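Local atomic coordinates of type III effector XopAI (Xanthomonas citri, PDB entry 6K93), a protein that is a type III effector linked to cell invasion, with a mono-ADP-ribosyltransferase fold that probably binds arginine-containing peptides. Residues E212-Q226 against M260-R273. Residues are numbered along the deposited sequence; the frame is centred on the assembly and turned at random.
Sequences EEYSYQGTVFTGEDQ and MAVEWESNSTTGKR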
loop_
_atom_site.group_PDB
_atom_site.type_symbol
_atom_site.label_atom_id
_atom_site.label_comp_id
_atom_site.label_asym_id
_atom_site.label_seq_id
_atom_site.Cartn_x
_atom_site.Cartn_y
_atom_site.Cartn_z
ATOM N N GLU A 212 -15.659 0.215 8.170
ATOM C CA GLU A 212 -15.575 1.669 8.228
ATOM C C GLU A 212 -15.036 2.173 9.561
ATOM O O GLU A 212 -14.483 3.281 9.620
ATOM C CB GLU A 212 -16.950 2.275 7.932
ATOM C CG GLU A 212 -17.066 3.786 8.099
ATOM C CD GLU A 212 -16.149 4.605 7.203
ATOM O OE1 GLU A 212 -15.459 4.062 6.313
ATOM O OE2 GLU A 212 -16.132 5.836 7.393
ATOM N N GLU A 213 -15.117 1.387 10.628
ATOM C CA GLU A 213 -14.532 1.847 11.883
ATOM C C GLU A 213 -13.013 1.971 11.814
ATOM O O GLU A 213 -12.425 2.603 12.696
ATOM C CB GLU A 213 -14.954 0.926 13.031
ATOM C CG GLU A 213 -14.668 -0.543 12.791
ATOM C CD GLU A 213 -15.890 -1.328 12.337
ATOM O OE1 GLU A 213 -16.648 -0.845 11.461
ATOM O OE2 GLU A 213 -16.087 -2.446 12.855
ATOM N N TYR A 214 -12.365 1.393 10.794
ATOM C CA TYR A 214 -10.939 1.564 10.591
ATOM C C TYR A 214 -10.594 2.837 9.831
ATOM O O TYR A 214 -9.414 3.185 9.755
ATOM C CB TYR A 214 -10.348 0.340 9.850
ATOM C CG TYR A 214 -10.217 -0.838 10.781
ATOM C CD1 TYR A 214 -11.325 -1.623 11.093
ATOM C CD2 TYR A 214 -9.005 -1.146 11.389
ATOM C CE1 TYR A 214 -11.221 -2.691 11.973
ATOM C CE2 TYR A 214 -8.903 -2.202 12.270
ATOM C CZ TYR A 214 -10.004 -2.968 12.556
ATOM O OH TYR A 214 -9.881 -4.018 13.443
ATOM N N SER A 215 -11.580 3.563 9.312
ATOM C CA SER A 215 -11.303 4.844 8.669
ATOM C C SER A 215 -10.921 5.881 9.708
ATOM O O SER A 215 -11.507 5.939 10.793
ATOM C CB SER A 215 -12.528 5.339 7.899
ATOM O OG SER A 215 -12.797 4.529 6.786
ATOM N N TYR A 216 -9.971 6.728 9.349
ATOM C CA TYR A 216 -9.547 7.838 10.187
ATOM C C TYR A 216 -10.092 9.138 9.620
ATOM O O TYR A 216 -9.883 9.438 8.437
ATOM C CB TYR A 216 -8.024 7.923 10.264
ATOM C CG TYR A 216 -7.598 8.984 11.247
ATOM C CD1 TYR A 216 -7.861 8.844 12.598
ATOM C CD2 TYR A 216 -6.967 10.137 10.816
ATOM C CE1 TYR A 216 -7.483 9.809 13.485
ATOM C CE2 TYR A 216 -6.585 11.119 11.705
ATOM C CZ TYR A 216 -6.850 10.941 13.040
ATOM O OH TYR A 216 -6.500 11.924 13.934
ATOM N N GLN A 217 -10.788 9.907 10.460
ATOM C CA GLN A 217 -11.258 11.233 10.105
ATOM C C GLN A 217 -10.407 12.234 10.871
ATOM O O GLN A 217 -10.533 12.370 12.091
ATOM C CB GLN A 217 -12.731 11.415 10.428
ATOM C CG GLN A 217 -13.614 10.590 9.540
ATOM C CD GLN A 217 -13.879 9.246 10.147
ATOM O OE1 GLN A 217 -14.093 9.128 11.352
ATOM N NE2 GLN A 217 -13.851 8.212 9.321
ATOM N N GLY A 218 -9.549 12.934 10.159
ATOM C CA GLY A 218 -8.637 13.873 10.782
ATOM C C GLY A 218 -7.507 14.167 9.828
ATOM O O GLY A 218 -7.446 13.631 8.727
ATOM N N THR A 219 -6.613 15.035 10.270
ATOM C CA THR A 219 -5.461 15.437 9.482
ATOM C C THR A 219 -4.330 14.458 9.747
ATOM O O THR A 219 -3.996 14.186 10.905
ATOM C CB THR A 219 -5.036 16.853 9.855
ATOM O OG1 THR A 219 -6.139 17.752 9.683
ATOM C CG2 THR A 219 -3.864 17.301 9.021
ATOM N N VAL A 220 -3.728 13.937 8.673
ATOM C CA VAL A 220 -2.635 12.983 8.806
ATOM C C VAL A 220 -1.383 13.563 8.146
ATOM O O VAL A 220 -1.464 14.380 7.227
ATOM C CB VAL A 220 -2.978 11.580 8.246
ATOM C CG1 VAL A 220 -4.118 10.951 9.049
ATOM C CG2 VAL A 220 -3.350 11.636 6.756
ATOM N N PHE A 221 -0.219 13.132 8.637
ATOM C CA PHE A 221 1.044 13.799 8.379
ATOM C C PHE A 221 2.004 12.862 7.664
ATOM O O PHE A 221 2.127 11.690 8.028
ATOM C CB PHE A 221 1.631 14.295 9.720
ATOM C CG PHE A 221 0.686 15.172 10.484
ATOM C CD1 PHE A 221 0.585 16.501 10.184
ATOM C CD2 PHE A 221 -0.145 14.618 11.445
ATOM C CE1 PHE A 221 -0.342 17.294 10.867
ATOM C CE2 PHE A 221 -1.058 15.415 12.132
ATOM C CZ PHE A 221 -1.144 16.725 11.814
ATOM N N THR A 222 2.689 13.411 6.668
ATOM C CA THR A 222 3.653 12.679 5.873
ATOM C C THR A 222 4.872 13.544 5.602
ATOM O O THR A 222 4.769 14.752 5.401
ATOM C CB THR A 222 3.038 12.281 4.512
ATOM O OG1 THR A 222 1.820 11.584 4.710
ATOM C CG2 THR A 222 4.001 11.418 3.677
ATOM N N GLY A 223 6.025 12.894 5.547
ATOM C CA GLY A 223 7.233 13.524 5.052
ATOM C C GLY A 223 7.970 12.562 4.144
ATOM O O GLY A 223 8.128 11.399 4.520
ATOM N N GLU A 224 8.461 13.048 2.993
ATOM C CA GLU A 224 9.229 12.228 2.062
ATOM C C GLU A 224 10.318 13.085 1.450
ATOM O O GLU A 224 10.178 14.301 1.366
ATOM C CB GLU A 224 8.338 11.646 0.947
ATOM C CG GLU A 224 7.270 10.681 1.389
ATOM C CD GLU A 224 6.608 9.997 0.254
ATOM O OE1 GLU A 224 7.311 9.647 -0.727
ATOM O OE2 GLU A 224 5.386 9.727 0.332
ATOM N N ASP A 225 11.379 12.449 0.987
ATOM C CA ASP A 225 12.450 13.210 0.334
ATOM C C ASP A 225 12.289 13.112 -1.183
ATOM O O ASP A 225 13.033 12.426 -1.881
ATOM C CB ASP A 225 13.827 12.732 0.753
ATOM C CG ASP A 225 14.270 13.285 2.081
ATOM O OD1 ASP A 225 13.927 14.470 2.468
ATOM O OD2 ASP A 225 14.992 12.558 2.746
ATOM N N GLN A 226 11.331 13.852 -1.696
ATOM C CA GLN A 226 11.045 13.950 -3.120
ATOM C C GLN A 226 11.547 15.285 -3.659
ATOM O O GLN A 226 11.695 16.264 -2.919
ATOM C CB GLN A 226 9.543 13.809 -3.408
ATOM C CG GLN A 226 8.885 12.533 -2.895
ATOM C CD GLN A 226 9.302 11.263 -3.653
ATOM O OE1 GLN A 226 10.067 11.300 -4.621
ATOM N NE2 GLN A 226 8.805 10.113 -3.179
ATOM N N MET A 260 12.134 16.632 6.566
ATOM C CA MET A 260 11.976 16.097 5.229
ATOM C C MET A 260 11.804 17.197 4.180
ATOM O O MET A 260 11.303 18.299 4.457
ATOM C CB MET A 260 10.784 15.143 5.207
ATOM C CG MET A 260 10.888 14.027 6.240
ATOM S SD MET A 260 12.370 13.024 5.967
ATOM C CE MET A 260 11.952 12.402 4.364
ATOM N N ALA A 261 12.215 16.868 2.933
ATOM C CA ALA A 261 12.178 17.846 1.851
ATOM C C ALA A 261 10.754 18.217 1.435
ATOM O O ALA A 261 10.517 19.332 0.965
ATOM C CB ALA A 261 12.938 17.323 0.651
ATOM N N VAL A 262 9.809 17.295 1.563
ATOM C CA VAL A 262 8.409 17.507 1.240
ATOM C C VAL A 262 7.590 17.023 2.427
ATOM O O VAL A 262 7.816 15.922 2.938
ATOM C CB VAL A 262 7.984 16.751 -0.024
ATOM C CG1 VAL A 262 6.526 17.044 -0.348
ATOM C CG2 VAL A 262 8.851 17.166 -1.200
ATOM N N GLU A 263 6.667 17.842 2.875
ATOM C CA GLU A 263 5.734 17.453 3.922
ATOM C C GLU A 263 4.320 17.578 3.396
ATOM O O GLU A 263 4.044 18.395 2.518
ATOM C CB GLU A 263 5.861 18.306 5.176
ATOM C CG GLU A 263 7.156 18.066 5.912
ATOM C CD GLU A 263 7.375 19.015 7.082
ATOM O OE1 GLU A 263 6.549 19.937 7.313
ATOM O OE2 GLU A 263 8.386 18.827 7.793
ATOM N N TRP A 264 3.415 16.782 3.963
ATOM C CA TRP A 264 2.007 16.918 3.667
ATOM C C TRP A 264 1.193 16.986 4.950
ATOM O O TRP A 264 1.502 16.311 5.929
ATOM C CB TRP A 264 1.432 15.735 2.906
ATOM C CG TRP A 264 1.828 15.387 1.528
ATOM C CD1 TRP A 264 1.006 15.435 0.452
ATOM C CD2 TRP A 264 3.053 14.778 1.077
ATOM N NE1 TRP A 264 1.641 14.929 -0.660
ATOM C CE2 TRP A 264 2.898 14.525 -0.305
ATOM C CE3 TRP A 264 4.260 14.435 1.692
ATOM C CZ2 TRP A 264 3.905 13.940 -1.083
ATOM C CZ3 TRP A 264 5.270 13.877 0.914
ATOM C CH2 TRP A 264 5.082 13.626 -0.451
ATOM N N GLU A 265 0.105 17.745 4.897
ATOM C CA GLU A 265 -0.995 17.656 5.846
ATOM C C GLU A 265 -2.212 17.272 5.034
ATOM O O GLU A 265 -2.657 18.066 4.205
ATOM C CB GLU A 265 -1.251 18.971 6.580
ATOM C CG GLU A 265 -0.151 19.382 7.515
ATOM C CD GLU A 265 -0.569 20.543 8.475
ATOM O OE1 GLU A 265 0.335 21.161 8.987
ATOM O OE2 GLU A 265 -1.767 20.762 8.624
ATOM N N SER A 266 -2.703 16.052 5.204
ATOM C CA SER A 266 -3.814 15.536 4.410
ATOM C C SER A 266 -5.023 15.254 5.288
ATOM O O SER A 266 -4.933 14.517 6.283
ATOM C CB SER A 266 -3.449 14.247 3.679
ATOM O OG SER A 266 -2.243 14.354 2.927
ATOM N N ASN A 267 -6.164 15.809 4.899
ATOM C CA ASN A 267 -7.393 15.517 5.618
ATOM C C ASN A 267 -7.946 14.198 5.132
ATOM O O ASN A 267 -8.289 14.058 3.961
ATOM C CB ASN A 267 -8.403 16.643 5.432
ATOM C CG ASN A 267 -7.977 17.894 6.138
ATOM O OD1 ASN A 267 -7.810 17.902 7.355
ATOM N ND2 ASN A 267 -7.748 18.947 5.375
ATOM N N SER A 268 -8.013 13.238 6.034
ATOM C CA SER A 268 -8.508 11.910 5.724
ATOM C C SER A 268 -9.983 11.806 6.053
ATOM O O SER A 268 -10.445 12.347 7.064
ATOM C CB SER A 268 -7.736 10.865 6.529
ATOM O OG SER A 268 -8.251 9.574 6.346
ATOM N N THR A 269 -10.718 11.139 5.174
ATOM C CA THR A 269 -12.079 10.711 5.455
ATOM C C THR A 269 -12.219 9.206 5.550
ATOM O O THR A 269 -12.966 8.717 6.420
ATOM C CB THR A 269 -13.040 11.226 4.379
ATOM O OG1 THR A 269 -12.575 10.879 3.078
ATOM C CG2 THR A 269 -13.147 12.691 4.492
ATOM N N THR A 270 -11.554 8.471 4.639
ATOM C CA THR A 270 -11.598 7.017 4.642
ATOM C C THR A 270 -10.217 6.383 4.654
ATOM O O THR A 270 -10.111 5.160 4.489
ATOM C CB THR A 270 -12.381 6.489 3.436
ATOM O OG1 THR A 270 -11.651 6.736 2.236
ATOM C CG2 THR A 270 -13.754 7.119 3.357
ATOM N N GLY A 271 -9.144 7.164 4.799
ATOM C CA GLY A 271 -7.830 6.578 4.957
ATOM C C GLY A 271 -7.868 5.592 6.108
ATOM O O GLY A 271 -8.441 5.874 7.161
ATOM N N LYS A 272 -7.222 4.444 5.963
ATOM C CA LYS A 272 -7.430 3.362 6.910
ATOM C C LYS A 272 -6.284 3.278 7.901
ATOM O O LYS A 272 -5.103 3.349 7.532
ATOM C CB LYS A 272 -7.573 2.021 6.177
ATOM C CG LYS A 272 -8.876 1.890 5.401
ATOM C CD LYS A 272 -10.040 1.804 6.328
ATOM C CE LYS A 272 -11.340 1.500 5.614
ATOM N NZ LYS A 272 -11.828 2.666 4.832
ATOM N N ARG A 273 -6.649 3.102 9.166
ATOM C CA ARG A 273 -5.702 2.918 10.256
ATOM C C ARG A 273 -5.187 1.496 10.233
ATOM O O ARG A 273 -5.979 0.554 10.335
ATOM C CB ARG A 273 -6.392 3.194 11.585
ATOM C CG ARG A 273 -7.122 4.518 11.606
ATOM C CD ARG A 273 -7.968 4.645 12.861
ATOM N NE ARG A 273 -7.126 5.102 13.943
ATOM C CZ ARG A 273 -7.591 5.407 15.154
ATOM N NH1 ARG A 273 -8.892 5.299 15.421
ATOM N NH2 ARG A 273 -6.773 5.839 16.104
HETATM O O HOH W 1 -14.668 2.761 4.442
HETATM O O HOH W 2 -15.586 8.241 6.549
HETATM O O HOH W 3 -11.263 4.926 13.398
HETATM O O HOH W 4 -0.449 13.282 4.732
#
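Met260 meets Gly223 through CB and CG, and a chain bent at both chi2 and chi3 carries its CE to 3.4 Å from Asp225 CG. The same aspartate reaches the next residue: its OD1, met nearly end-on along the C-O bond, accepts from Ala261 N at 3.0 Å. From Val262 to Ser268 the strand runs antiparallel to 218-224, the axes of the two strand segments making 149°, with paired backbone bonds at Val262–Glu224, Trp264–Thr222, Ser266–Val220 and Ser268–Gly218. Trp264 turns its six-membered ring to its partners: Thr222 CG2 approaches CE3 obliquely at 3.6 Å, while Glu224 CB lies at the ring edge, 3.8 Å from CZ3. The Glu224 carboxylate, salt-bridged to Arg245, is tilted 35° from the indole plane. On the other sheet face, Glu265 CG, its carboxylate salt-bridged to Lys309, runs alongside the Phe221 ring. A water joins Ser266 OG, also bonded to Gln312 NE2, to Val220 O and to Thr222 OG1, which also bonds Ala248 O. Asn267 OD1 accepts the Thr219 hydroxyl at 2.9 Å. Ser268 OG, set anti to its own N (chi1 175°), donates to Tyr216 O at 2.7 Å, just before the pairing shifts by one residue. Beyond it, Thr269 O takes a nearly straight bond from Gln217 NE2, and Tyr216 N meets Gly271 O close to the C=O direction. Lys272 folds its chain back so that NZ donates to both Ser215 OG (2.9 Å) and Thr270 O. Arg273 N binds Tyr214 O almost linearly, while Tyr216 CD1 lies over one guanidinium face; Arg273 NE is salt-bridged to Glu251. In the ADP-ribosyltransferase fold this pairing puts 218-224 at the border of the five-stranded sheet, with 262-268 between it and 308-315; strands 247-250 and 285-288 pack against the face bearing Val220, Thr222 and Ser268.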